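Side-chain contacts in alginate lyase, family PL7 (Zobellia galactanivorans, PDB 4BE3), which degrades alginate, the brown-algal polyuronate, as an exolytic lyase of polysaccharide lyase family 7: residues 15-18 with 22-25; 28-31 with 35-38; 44-49 with 85-90; 105-110 with 187-192; 280-283 with 288-291. All coordinates share one frame; numbering follows the deposited sequence.

Contact 1 of 5, residues 15-18 with 22-25; sequences KILL and THKE. With SRT (S,R meso-tartaric acid), chain C.
L17 CD1 stands 3.6 Å above the H23 imidazole, over the ring centre, and the line from this methyl to the centroid is 11° off the ring normal, so the pair meets the test for a CH-pi contact. The torsions account for it: L17 CG lies opposite its own backbone N (chi1 165°), whereas H23 CG lies opposite its carbonyl carbon (chi1 -73°), and the two side chains of this non-hydrogen-bonded antiparallel pair converge on one face of the hairpin. The edge of the imidazole is also used. A water in the ring plane is 3.0 Å from H23 ND1 and donates to I16 O at 2.8 Å, tying the ring to the opposite backbone. H23 CE1 comes within 3.4 Å of O4 of the bound meso-tartaric acid, and the second L17 methyl, CD2, lies 3.8 Å from its O3; both residues line the observed ligand pocket. Beyond the turn end of the pairing, L18 CD1 packs alongside T22 CB at 3.6 Å, while T22 OG1 turns to D20. At the open end K15 and E25 run side by side, but NZ to OE2 is 4.1 Å, too long for a salt bridge. Backbone bonds I16-K24, in both directions, and L18 N to T22 O close the hairpin. Strand 14-17 pairs antiparallel with strand 65-70 as well, and I16 and L18 reach F36 on strand 36-41.

Contact 2 of 5, residues 28-31 with 35-38; sequences VNYA and FFYV
Y30 and F36 touch through one ring carbon each: Y30 CD2 is 3.9 Å from F36 CD2, and the two side chains pass each other at a slant. Their planes differ by about 30°, yet the ring centres are 6.4 Å apart, which leaves too little overlap for a stack. Each ring has its CG opposite the backbone N (both chi1 near 180°); in F36 this carries the ring toward 28-31, while Y30 reaches it with CD2. F36 meets the backbone of 28-31 as well, since F36 CE2 lies 3.6 Å from Y30 O, approaching the carbonyl with a ring carbon. A31 offers only a methyl and its CA. A31 CA is 3.3 Å from F36 O and A31 CB 3.4 Å from the same oxygen, so this part of the contact is van der Waals packing against a carbonyl. Farther along, A31 CB stays 4.3 Å from Y37 CA, a light touch. The far end of Y30 leaves the contact for L18 and T22, while the F36 ring packs on V47 and meets F49 with planes at about 45°. F35 and F36 both stand opposite K32, the geometry of a classic beta bulge, placed where strand 36-41 begins as an outermost strand, within this chain, of one sheet of the beta-sandwich jelly roll common to PL7 lyases.

Contact 3 of 5, residues 44-49 with 85-90; sequences TDWVVF and TLKVQH
K87 lays its chain across one face of the W46 indole, the two side chains crossing at about a right angle. From CB the chain turns first: CG sits between the backbone N and the carbonyl carbon (chi1 55°), and from there all torsions are extended, so the methylenes travel in a straight line over the six-membered ring. CG comes first, 4.0 Å from W46 CZ3. CD follows at 3.8 Å from W46 CH2. CE is the atom most nearly over the ring, 3.8 Å from its centroid and 13° off the normal, a CH-pi contact. NZ has already moved past the centre: it is 3.7 Å from W46 CZ2, and its line to the same centroid, 4.3 Å long, leans 33° from the normal, an off-centre cation-pi interaction. The ammonium also forms a salt bridge with E41 on strand 36-41, so a buried charge is met by both a carboxylate and an aromatic face. The segments are not partners in the sheet. Strand 295-306 runs between strands 44-52 and 80-90 in this antiparallel sheet of the jelly-roll sandwich, and the contact reaches across it, with W299 of that middle strand touching both W46 and K87. On the reverse face of the indole, T44 CG2 lies 3.4 Å above the plane, toward the rim, so the ring is held from both sides. Its edge points at the backbone of the far strand, where W46 CZ3 stands 4.3 Å from L86 CA. L86 itself sends its side chain to the other face of the sheet, toward V107.

Contact 4 of 5, residues 105-110 with 187-192; sequences VVVGQI and FSYEIN
The Y189 phenol addresses segment 105-110 through the edge that carries its hydroxyl: V107 O lies near the ring plane and accepts a hydrogen bond from Y189 OH at 2.6 Å. The donor reaches the carbonyl well to one side, with a C=O...donor angle of 122°, and stands 24° out of the carbonyl plane. The hydroxyl is thus satisfied although the contact is buried. A neighbouring edge atom, Y189 CE2, packs 3.9 Å from V107 CG2, while G108 CA comes to 3.2 Å from Y189 OH; with no side chain on G108, the hydroxyl can approach this closely. Y189 CG sits between its backbone N and carbonyl carbon (chi1 62°), a setting that sends the ring across the gap instead of along its strand. Around the ring, A84, L86 and F202 from the strands on either side of its own and L258 from the facing sheet also touch it. Two residues on, the chemistry turns wholly apolar: I110 CD1 is 3.7 Å from I191 CG2, the two isoleucines overlapping alongside and pointing opposite ways. The strand segments run nearly parallel, their axes 9.0 Å from each other, the spacing of facing sheets and not of bonded neighbours. Strand 104-112 belongs to the sheet that also holds its partners 121-126 and 254-258, and strand 187-194 lies between 80-90 and 197-203 in the seven-strand sheet, so Y189 joins the two layers of the sandwich across its interior.

Contact 5 of 5, residues 280-283 with 288-291; sequences DVYD and KQYA
Q289 packs its chain against the V281 carbonyl: CG and CD both lie 3.3 Å from V281 O, and V281 CB is 4.0 Å from Q289 OE1. This is the tight part of the contact, and it is not a hydrogen bond, because Q289 NE2, 3.5 Å from V281 O, has a poor angle; the amide nitrogen bonds S54 O instead. The Y282 ring adds to the close side. Its CD2 is 3.9 Å from Q289 CG, which sits near the ring plane at the edge, and the ring and amide planes are 31° apart, the two side chains being antiparallel neighbours. K288 O lies 4.2 Å above one face of the ring, toward the rim. On the outer side the packing thins. Y282 CB meets K288 CB at 3.8 Å, but the exposed lysine then leads off with its chain bent at chi4, and its NZ remains 7.0 Å from D283 OD2, opposite charges well short of a salt bridge. Segment 280-283 is a loop ahead of helix 286-291. From this short helix the buried Q289 packs on P52 and N53, at and just after the end of strand 44-52, while Y290 meets F35 and Y295 next to it.

Contacts 3 and 4 are buried, whereas contacts 1, 2 and 5 are only partly so and lie farther from the chain centre. Contacts 2 and 3 lie on neighbouring strands, 36-41 and 44-52, Y37 O probably bonding V48 N; contacts 3 and 4 adjoin where strands 80-90 and 187-194 pair, L86 N probably bonding F187 O. Chemistry follows place: contact 1, at the ligand pocket, relies on hairpin backbone bonds and a methyl over an imidazole; contact 3 carries a charge on an aromatic face within one sheet; contact 4 spans both sheets. Contacts 2, 3 and 5 have no hydrogen bond between their segments; 2 and 5 involve loops and touch through F35 and Y290.

Contact 1 of 5, residues 15-18 with 22-25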
# COMPACT_ATOMS: atom_id res chain seq x y z
N LYS A 15 2.23 13.36 6.81
CA LYS A 15 3.17 14.45 7.04
C LYS A 15 2.34 15.73 6.70
O LYS A 15 1.16 15.59 6.19
CB LYS A 15 4.33 14.37 6.09
CG LYS A 15 3.93 14.47 4.62
CD LYS A 15 5.08 14.20 3.68
CE LYS A 15 5.41 12.69 3.68
NZ LYS A 15 6.23 12.46 2.43
N ILE A 16 2.89 16.88 7.03
CA ILE A 16 2.12 18.12 6.71
C ILE A 16 3.02 19.13 6.01
O ILE A 16 4.28 19.14 6.25
CB ILE A 16 1.43 18.69 8.02
CG1 ILE A 16 0.22 19.67 7.70
CG2 ILE A 16 2.44 19.47 8.87
CD1 ILE A 16 -0.67 19.97 8.87
N LEU A 17 2.38 20.00 5.18
CA LEU A 17 3.04 21.26 4.78
C LEU A 17 2.08 22.34 5.34
O LEU A 17 0.83 22.26 5.08
CB LEU A 17 3.14 21.31 3.25
CG LEU A 17 3.47 22.73 2.69
CD1 LEU A 17 4.86 23.14 3.34
CD2 LEU A 17 3.56 22.50 1.21
N LEU A 18 2.57 23.40 6.01
CA LEU A 18 1.73 24.51 6.49
C LEU A 18 1.78 25.67 5.55
O LEU A 18 2.73 25.75 4.69
CB LEU A 18 2.28 25.02 7.84
CG LEU A 18 2.46 23.89 8.91
CD1 LEU A 18 2.97 24.65 10.17
CD2 LEU A 18 1.17 23.11 9.28
N THR A 22 6.30 25.53 6.38
CA THR A 22 6.89 24.52 7.30
C THR A 22 6.53 23.11 6.85
O THR A 22 5.32 22.83 6.65
CB THR A 22 6.29 24.71 8.73
OG1 THR A 22 6.60 26.03 9.17
CG2 THR A 22 6.84 23.73 9.78
N HIS A 23 7.52 22.21 6.75
CA HIS A 23 7.25 20.78 6.53
C HIS A 23 7.42 20.04 7.79
O HIS A 23 8.41 20.29 8.55
CB HIS A 23 8.20 20.17 5.52
CG HIS A 23 7.93 20.61 4.07
ND1 HIS A 23 7.19 19.84 3.20
CD2 HIS A 23 8.42 21.68 3.34
CE1 HIS A 23 7.15 20.45 1.98
NE2 HIS A 23 7.92 21.56 2.06
N LYS A 24 6.56 19.09 8.09
CA LYS A 24 6.74 18.39 9.40
C LYS A 24 6.35 16.94 9.11
O LYS A 24 5.27 16.67 8.56
CB LYS A 24 5.90 18.98 10.55
CG LYS A 24 6.14 18.30 11.92
CD LYS A 24 7.41 18.81 12.61
CE LYS A 24 7.56 18.23 14.03
NZ LYS A 24 8.42 17.04 13.91
N GLU A 25 7.25 15.99 9.47
CA GLU A 25 6.98 14.60 9.07
C GLU A 25 6.32 13.87 10.24
O GLU A 25 5.60 12.89 10.05
CB GLU A 25 8.34 13.99 8.69
CG GLU A 25 8.26 12.58 8.18
CD GLU A 25 7.90 12.51 6.66
OE1 GLU A 25 8.12 13.55 5.93
OE2 GLU A 25 7.47 11.38 6.20
O1 SRT C . 2.29 18.92 -4.49
O11 SRT C . 0.65 17.88 -3.24
C1 SRT C . 1.79 18.30 -3.50
C2 SRT C . 2.56 18.06 -2.25
O2 SRT C . 2.49 16.75 -1.65
C3 SRT C . 3.50 19.14 -1.78
O3 SRT C . 2.47 19.76 -1.13
C4 SRT C . 4.65 18.78 -0.96
O4 SRT C . 4.68 19.00 0.24
O41 SRT C . 5.56 18.11 -1.45
O HOH W 1 5.75 17.59 4.47

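Contact 2 of 5, residues 28-31 with 35-38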
# COMPACT_ATOMS: atom_id res chain seq x y z
N VAL A 28 2.64 13.52 15.46
CA VAL A 28 2.13 13.26 16.82
C VAL A 28 2.52 14.37 17.78
O VAL A 28 3.80 14.79 17.85
CB VAL A 28 2.58 11.86 17.34
CG1 VAL A 28 2.19 11.71 18.82
CG2 VAL A 28 1.83 10.74 16.56
N ASN A 29 1.53 14.87 18.57
CA ASN A 29 1.75 16.03 19.44
C ASN A 29 2.41 17.19 18.73
O ASN A 29 3.43 17.74 19.20
CB ASN A 29 2.57 15.63 20.65
CG ASN A 29 1.84 14.58 21.46
OD1 ASN A 29 0.58 14.62 21.51
ND2 ASN A 29 2.58 13.59 22.07
N TYR A 30 1.82 17.61 17.58
CA TYR A 30 2.35 18.76 16.85
C TYR A 30 1.25 19.68 16.54
O TYR A 30 0.20 19.19 16.08
CB TYR A 30 2.98 18.27 15.60
CG TYR A 30 3.48 19.46 14.76
CD1 TYR A 30 4.63 20.11 15.09
CD2 TYR A 30 2.70 19.94 13.66
CE1 TYR A 30 5.13 21.22 14.35
CE2 TYR A 30 3.20 20.97 12.89
CZ TYR A 30 4.39 21.61 13.25
OH TYR A 30 4.83 22.68 12.51
N ALA A 31 1.43 20.98 16.78
CA ALA A 31 0.41 21.96 16.31
C ALA A 31 1.19 23.19 15.98
O ALA A 31 2.36 23.36 16.42
CB ALA A 31 -0.66 22.26 17.41
N PHE A 35 -2.34 27.75 11.88
CA PHE A 35 -2.26 26.88 10.68
C PHE A 35 -2.90 25.56 10.98
O PHE A 35 -3.67 25.07 10.19
CB PHE A 35 -0.82 26.63 10.26
CG PHE A 35 -0.13 27.94 9.81
CD1 PHE A 35 -0.41 28.50 8.58
CD2 PHE A 35 0.76 28.58 10.67
CE1 PHE A 35 0.22 29.73 8.21
CE2 PHE A 35 1.37 29.79 10.31
CZ PHE A 35 1.10 30.36 9.10
N PHE A 36 -2.49 24.91 12.10
CA PHE A 36 -2.82 23.46 12.21
C PHE A 36 -3.01 23.21 13.67
O PHE A 36 -2.00 23.25 14.44
CB PHE A 36 -1.70 22.58 11.69
CG PHE A 36 -1.95 21.06 11.88
CD1 PHE A 36 -3.10 20.38 11.36
CD2 PHE A 36 -1.00 20.31 12.64
CE1 PHE A 36 -3.24 18.99 11.54
CE2 PHE A 36 -1.15 18.93 12.80
CZ PHE A 36 -2.27 18.31 12.33
N TYR A 37 -4.25 23.12 14.11
CA TYR A 37 -4.49 23.18 15.59
C TYR A 37 -5.87 22.65 15.85
O TYR A 37 -6.60 22.34 14.94
CB TYR A 37 -4.41 24.57 16.21
CG TYR A 37 -5.26 25.62 15.49
CD1 TYR A 37 -4.70 26.33 14.39
CD2 TYR A 37 -6.56 25.91 15.89
CE1 TYR A 37 -5.47 27.32 13.74
CE2 TYR A 37 -7.31 26.91 15.26
CZ TYR A 37 -6.76 27.58 14.20
OH TYR A 37 -7.56 28.57 13.55
N VAL A 38 -6.23 22.51 17.10
CA VAL A 38 -7.54 21.90 17.47
C VAL A 38 -8.44 23.04 17.93
O VAL A 38 -7.96 23.97 18.62
CB VAL A 38 -7.42 20.88 18.66
CG1 VAL A 38 -8.84 20.48 19.08
CG2 VAL A 38 -6.61 19.66 18.13

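Contact 3 of 5, residues 44-49 with 85-90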
# COMPACT_ATOMS: atom_id res chain seq x y z
N THR A 44 -17.95 18.92 20.37
CA THR A 44 -17.00 18.28 19.42
C THR A 44 -15.66 19.05 19.33
O THR A 44 -15.62 20.25 19.33
CB THR A 44 -17.62 18.27 18.00
OG1 THR A 44 -18.93 17.75 18.12
CG2 THR A 44 -16.83 17.42 16.93
N ASP A 45 -14.57 18.29 19.21
CA ASP A 45 -13.26 18.88 18.92
C ASP A 45 -13.01 18.73 17.37
O ASP A 45 -13.38 17.69 16.81
CB ASP A 45 -12.24 18.09 19.67
CG ASP A 45 -12.36 18.35 21.22
OD1 ASP A 45 -12.47 19.53 21.59
OD2 ASP A 45 -12.33 17.39 21.96
N TRP A 46 -12.30 19.70 16.78
CA TRP A 46 -12.09 19.67 15.31
C TRP A 46 -10.64 19.96 15.07
O TRP A 46 -10.04 20.75 15.80
CB TRP A 46 -12.95 20.86 14.65
CG TRP A 46 -14.41 20.70 14.80
CD1 TRP A 46 -15.22 21.11 15.88
CD2 TRP A 46 -15.35 20.12 13.83
NE1 TRP A 46 -16.54 20.71 15.68
CE2 TRP A 46 -16.69 20.15 14.46
CE3 TRP A 46 -15.21 19.62 12.53
CZ2 TRP A 46 -17.83 19.64 13.82
CZ3 TRP A 46 -16.36 19.11 11.88
CH2 TRP A 46 -17.64 19.16 12.50
N VAL A 47 -10.07 19.37 14.02
CA VAL A 47 -8.78 19.68 13.63
C VAL A 47 -8.92 20.82 12.58
O VAL A 47 -9.68 20.59 11.57
CB VAL A 47 -8.16 18.47 12.91
CG1 VAL A 47 -6.80 18.87 12.40
CG2 VAL A 47 -8.10 17.24 13.91
N VAL A 48 -8.25 21.94 12.82
CA VAL A 48 -8.41 23.08 11.95
C VAL A 48 -7.26 23.10 11.03
O VAL A 48 -6.12 23.03 11.49
CB VAL A 48 -8.45 24.38 12.76
CG1 VAL A 48 -8.51 25.67 11.88
CG2 VAL A 48 -9.64 24.44 13.72
N PHE A 49 -7.49 23.37 9.70
CA PHE A 49 -6.42 23.66 8.85
C PHE A 49 -6.73 25.08 8.31
O PHE A 49 -7.88 25.31 7.76
CB PHE A 49 -6.50 22.74 7.60
CG PHE A 49 -6.24 21.26 7.97
CD1 PHE A 49 -7.28 20.48 8.49
CD2 PHE A 49 -4.95 20.72 7.79
CE1 PHE A 49 -7.03 19.12 8.91
CE2 PHE A 49 -4.70 19.37 8.14
CZ PHE A 49 -5.76 18.59 8.66
N THR A 85 -14.92 13.74 7.42
CA THR A 85 -16.14 14.52 7.74
C THR A 85 -15.63 15.86 8.14
O THR A 85 -14.73 15.98 9.01
CB THR A 85 -16.91 13.86 8.92
OG1 THR A 85 -17.41 12.58 8.42
CG2 THR A 85 -18.06 14.69 9.27
N LEU A 86 -16.24 16.92 7.62
CA LEU A 86 -15.58 18.25 7.77
C LEU A 86 -16.62 19.37 7.60
O LEU A 86 -17.76 19.05 7.24
CB LEU A 86 -14.50 18.43 6.64
CG LEU A 86 -15.13 18.43 5.18
CD1 LEU A 86 -14.26 19.36 4.34
CD2 LEU A 86 -15.03 17.02 4.57
N LYS A 87 -16.25 20.62 7.88
CA LYS A 87 -17.08 21.78 7.46
C LYS A 87 -16.10 22.80 7.07
O LYS A 87 -15.02 22.94 7.69
CB LYS A 87 -18.07 22.18 8.54
CG LYS A 87 -17.41 22.47 9.90
CD LYS A 87 -18.51 22.55 10.95
CE LYS A 87 -17.85 23.06 12.27
NZ LYS A 87 -19.01 23.12 13.21
N VAL A 88 -16.41 23.55 5.99
CA VAL A 88 -15.58 24.63 5.59
C VAL A 88 -16.07 25.82 6.32
O VAL A 88 -17.26 26.13 6.31
CB VAL A 88 -15.66 24.84 4.04
CG1 VAL A 88 -14.84 26.07 3.61
CG2 VAL A 88 -15.13 23.56 3.33
N GLN A 89 -15.10 26.55 6.95
CA GLN A 89 -15.44 27.71 7.82
C GLN A 89 -15.15 28.98 7.04
O GLN A 89 -15.70 29.99 7.40
CB GLN A 89 -14.61 27.75 9.11
CG GLN A 89 -14.99 26.50 9.98
CD GLN A 89 -16.40 26.61 10.59
OE1 GLN A 89 -17.34 26.82 9.91
NE2 GLN A 89 -16.53 26.41 11.91
N HIS A 90 -14.26 28.97 6.03
CA HIS A 90 -13.95 30.23 5.43
C HIS A 90 -13.28 29.99 4.09
O HIS A 90 -12.50 29.05 4.01
CB HIS A 90 -12.96 31.03 6.32
CG HIS A 90 -12.94 32.49 5.95
ND1 HIS A 90 -12.12 33.02 4.97
CD2 HIS A 90 -13.76 33.51 6.41
CE1 HIS A 90 -12.35 34.39 4.92
NE2 HIS A 90 -13.36 34.68 5.79

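Contact 4 of 5, residues 105-110 with 187-192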
# COMPACT_ATOMS: atom_id res chain seq x y z
N VAL A 105 -11.50 26.12 -2.08
CA VAL A 105 -10.44 25.43 -1.24
C VAL A 105 -10.57 23.95 -1.54
O VAL A 105 -11.70 23.43 -1.70
CB VAL A 105 -10.63 25.74 0.28
CG1 VAL A 105 -12.00 25.32 0.83
CG2 VAL A 105 -9.56 25.00 1.11
N VAL A 106 -9.44 23.25 -1.71
CA VAL A 106 -9.55 21.76 -1.95
C VAL A 106 -9.35 21.13 -0.56
O VAL A 106 -8.41 21.46 0.20
CB VAL A 106 -8.34 21.45 -2.91
CG1 VAL A 106 -8.11 19.89 -2.98
CG2 VAL A 106 -8.87 21.86 -4.35
N VAL A 107 -10.24 20.17 -0.30
CA VAL A 107 -10.42 19.57 1.01
C VAL A 107 -10.05 18.05 1.01
O VAL A 107 -10.04 17.45 2.09
CB VAL A 107 -11.84 19.71 1.56
CG1 VAL A 107 -12.09 21.21 1.72
CG2 VAL A 107 -12.89 19.08 0.61
N GLY A 108 -9.73 17.52 -0.15
CA GLY A 108 -9.16 16.12 -0.27
C GLY A 108 -8.68 15.85 -1.66
O GLY A 108 -9.20 16.49 -2.63
N GLN A 109 -7.62 15.04 -1.84
CA GLN A 109 -7.16 14.80 -3.16
C GLN A 109 -6.48 13.43 -3.20
O GLN A 109 -6.14 12.89 -2.11
CB GLN A 109 -6.03 15.74 -3.58
CG GLN A 109 -5.75 16.92 -2.86
CD GLN A 109 -4.51 17.68 -3.39
OE1 GLN A 109 -4.05 18.59 -2.74
NE2 GLN A 109 -3.98 17.27 -4.51
N ILE A 110 -6.32 12.93 -4.43
CA ILE A 110 -5.27 11.90 -4.69
C ILE A 110 -4.24 12.71 -5.51
O ILE A 110 -4.63 13.35 -6.52
CB ILE A 110 -5.80 10.74 -5.53
CG1 ILE A 110 -6.85 10.02 -4.62
CG2 ILE A 110 -4.56 9.86 -5.98
CD1 ILE A 110 -7.58 8.96 -5.41
N PHE A 187 -20.21 18.07 6.06
CA PHE A 187 -20.46 17.06 5.02
C PHE A 187 -19.30 16.04 5.08
O PHE A 187 -18.28 16.30 5.76
CB PHE A 187 -20.57 17.71 3.59
CG PHE A 187 -19.35 18.47 3.14
CD1 PHE A 187 -19.19 19.78 3.57
CD2 PHE A 187 -18.42 17.85 2.30
CE1 PHE A 187 -18.07 20.54 3.11
CE2 PHE A 187 -17.29 18.60 1.82
CZ PHE A 187 -17.14 19.95 2.20
N SER A 188 -19.54 14.90 4.44
CA SER A 188 -18.55 13.80 4.41
C SER A 188 -18.20 13.49 2.97
O SER A 188 -19.07 13.57 2.11
CB SER A 188 -19.26 12.57 5.04
OG SER A 188 -19.45 12.97 6.45
N TYR A 189 -16.99 12.96 2.72
CA TYR A 189 -16.65 12.38 1.48
C TYR A 189 -15.92 11.05 1.79
O TYR A 189 -15.32 10.86 2.90
CB TYR A 189 -15.81 13.32 0.58
CG TYR A 189 -14.49 13.70 1.12
CD1 TYR A 189 -13.39 12.75 1.03
CD2 TYR A 189 -14.21 15.01 1.48
CE1 TYR A 189 -12.06 13.11 1.44
CE2 TYR A 189 -12.87 15.40 1.92
CZ TYR A 189 -11.82 14.40 1.89
OH TYR A 189 -10.57 14.86 2.26
N GLU A 190 -16.02 10.19 0.83
CA GLU A 190 -15.14 9.00 0.80
C GLU A 190 -14.59 8.85 -0.55
O GLU A 190 -15.36 8.89 -1.56
CB GLU A 190 -16.04 7.77 1.12
CG GLU A 190 -15.21 6.42 1.09
CD GLU A 190 -16.10 5.23 1.43
OE1 GLU A 190 -16.46 5.01 2.57
OE2 GLU A 190 -16.60 4.59 0.45
N ILE A 191 -13.26 8.64 -0.64
CA ILE A 191 -12.65 8.33 -1.91
C ILE A 191 -12.15 6.83 -1.72
O ILE A 191 -11.25 6.62 -0.91
CB ILE A 191 -11.41 9.13 -2.16
CG1 ILE A 191 -11.82 10.68 -2.08
CG2 ILE A 191 -10.75 8.74 -3.58
CD1 ILE A 191 -10.55 11.59 -2.12
N ASN A 192 -12.81 5.93 -2.44
CA ASN A 192 -12.48 4.46 -2.31
C ASN A 192 -11.94 3.96 -3.60
O ASN A 192 -12.69 3.81 -4.62
CB ASN A 192 -13.83 3.80 -1.94
CG ASN A 192 -13.69 2.26 -1.95
OD1 ASN A 192 -12.56 1.79 -1.77
ND2 ASN A 192 -14.75 1.52 -2.24

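Contact 5 of 5, residues 280-283 with 288-291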
# COMPACT_ATOMS: atom_id res chain seq x y z
N ASP A 280 -6.92 39.62 -3.02
CA ASP A 280 -6.13 40.53 -2.19
C ASP A 280 -5.21 39.67 -1.31
O ASP A 280 -5.74 38.77 -0.63
CB ASP A 280 -7.12 41.27 -1.23
CG ASP A 280 -7.96 42.31 -2.00
OD1 ASP A 280 -7.58 42.74 -3.12
OD2 ASP A 280 -9.05 42.55 -1.49
N VAL A 281 -3.87 39.90 -1.38
CA VAL A 281 -2.94 39.00 -0.62
C VAL A 281 -2.03 39.87 0.27
O VAL A 281 -1.15 39.31 0.87
CB VAL A 281 -2.04 38.09 -1.55
CG1 VAL A 281 -2.99 37.15 -2.32
CG2 VAL A 281 -1.19 38.99 -2.55
N TYR A 282 -2.19 41.22 0.24
CA TYR A 282 -1.41 42.13 1.25
C TYR A 282 0.08 41.81 1.21
O TYR A 282 0.72 41.59 2.27
CB TYR A 282 -2.00 41.91 2.64
CG TYR A 282 -3.46 42.30 2.67
CD1 TYR A 282 -3.85 43.67 2.83
CD2 TYR A 282 -4.49 41.33 2.36
CE1 TYR A 282 -5.21 44.06 2.78
CE2 TYR A 282 -5.85 41.69 2.33
CZ TYR A 282 -6.20 43.10 2.52
OH TYR A 282 -7.55 43.39 2.48
N ASP A 283 0.61 41.68 -0.00
CA ASP A 283 2.02 41.42 -0.25
C ASP A 283 2.59 40.19 0.55
O ASP A 283 3.77 40.15 0.96
CB ASP A 283 2.80 42.75 0.05
CG ASP A 283 4.27 42.69 -0.45
OD1 ASP A 283 4.56 41.98 -1.46
OD2 ASP A 283 5.14 43.33 0.22
N LYS A 288 -1.93 40.05 7.99
CA LYS A 288 -2.87 41.00 7.35
C LYS A 288 -3.96 40.24 6.47
O LYS A 288 -5.12 40.58 6.48
CB LYS A 288 -2.12 42.00 6.39
CG LYS A 288 -1.36 43.10 7.10
CD LYS A 288 -0.88 44.08 6.03
CE LYS A 288 0.21 45.00 6.66
NZ LYS A 288 1.48 45.10 5.86
N GLN A 289 -3.56 39.16 5.84
CA GLN A 289 -4.53 38.33 5.09
C GLN A 289 -5.55 37.72 6.08
O GLN A 289 -6.74 37.73 5.87
CB GLN A 289 -3.74 37.20 4.37
CG GLN A 289 -2.98 37.81 3.15
CD GLN A 289 -2.18 36.70 2.53
OE1 GLN A 289 -2.74 35.96 1.73
NE2 GLN A 289 -0.91 36.53 2.90
N TYR A 290 -5.07 37.27 7.22
CA TYR A 290 -5.98 36.71 8.19
C TYR A 290 -6.97 37.71 8.76
O TYR A 290 -8.05 37.33 9.21
CB TYR A 290 -5.25 36.00 9.37
CG TYR A 290 -4.76 34.59 9.02
CD1 TYR A 290 -4.92 34.10 7.72
CD2 TYR A 290 -3.95 33.88 9.91
CE1 TYR A 290 -4.39 32.78 7.38
CE2 TYR A 290 -3.43 32.63 9.63
CZ TYR A 290 -3.71 32.03 8.42
OH TYR A 290 -3.17 30.78 8.17
N ALA A 291 -6.56 38.98 8.85
CA ALA A 291 -7.41 39.99 9.39
C ALA A 291 -8.38 40.51 8.37
O ALA A 291 -9.34 41.25 8.70
CB ALA A 291 -6.54 41.18 9.92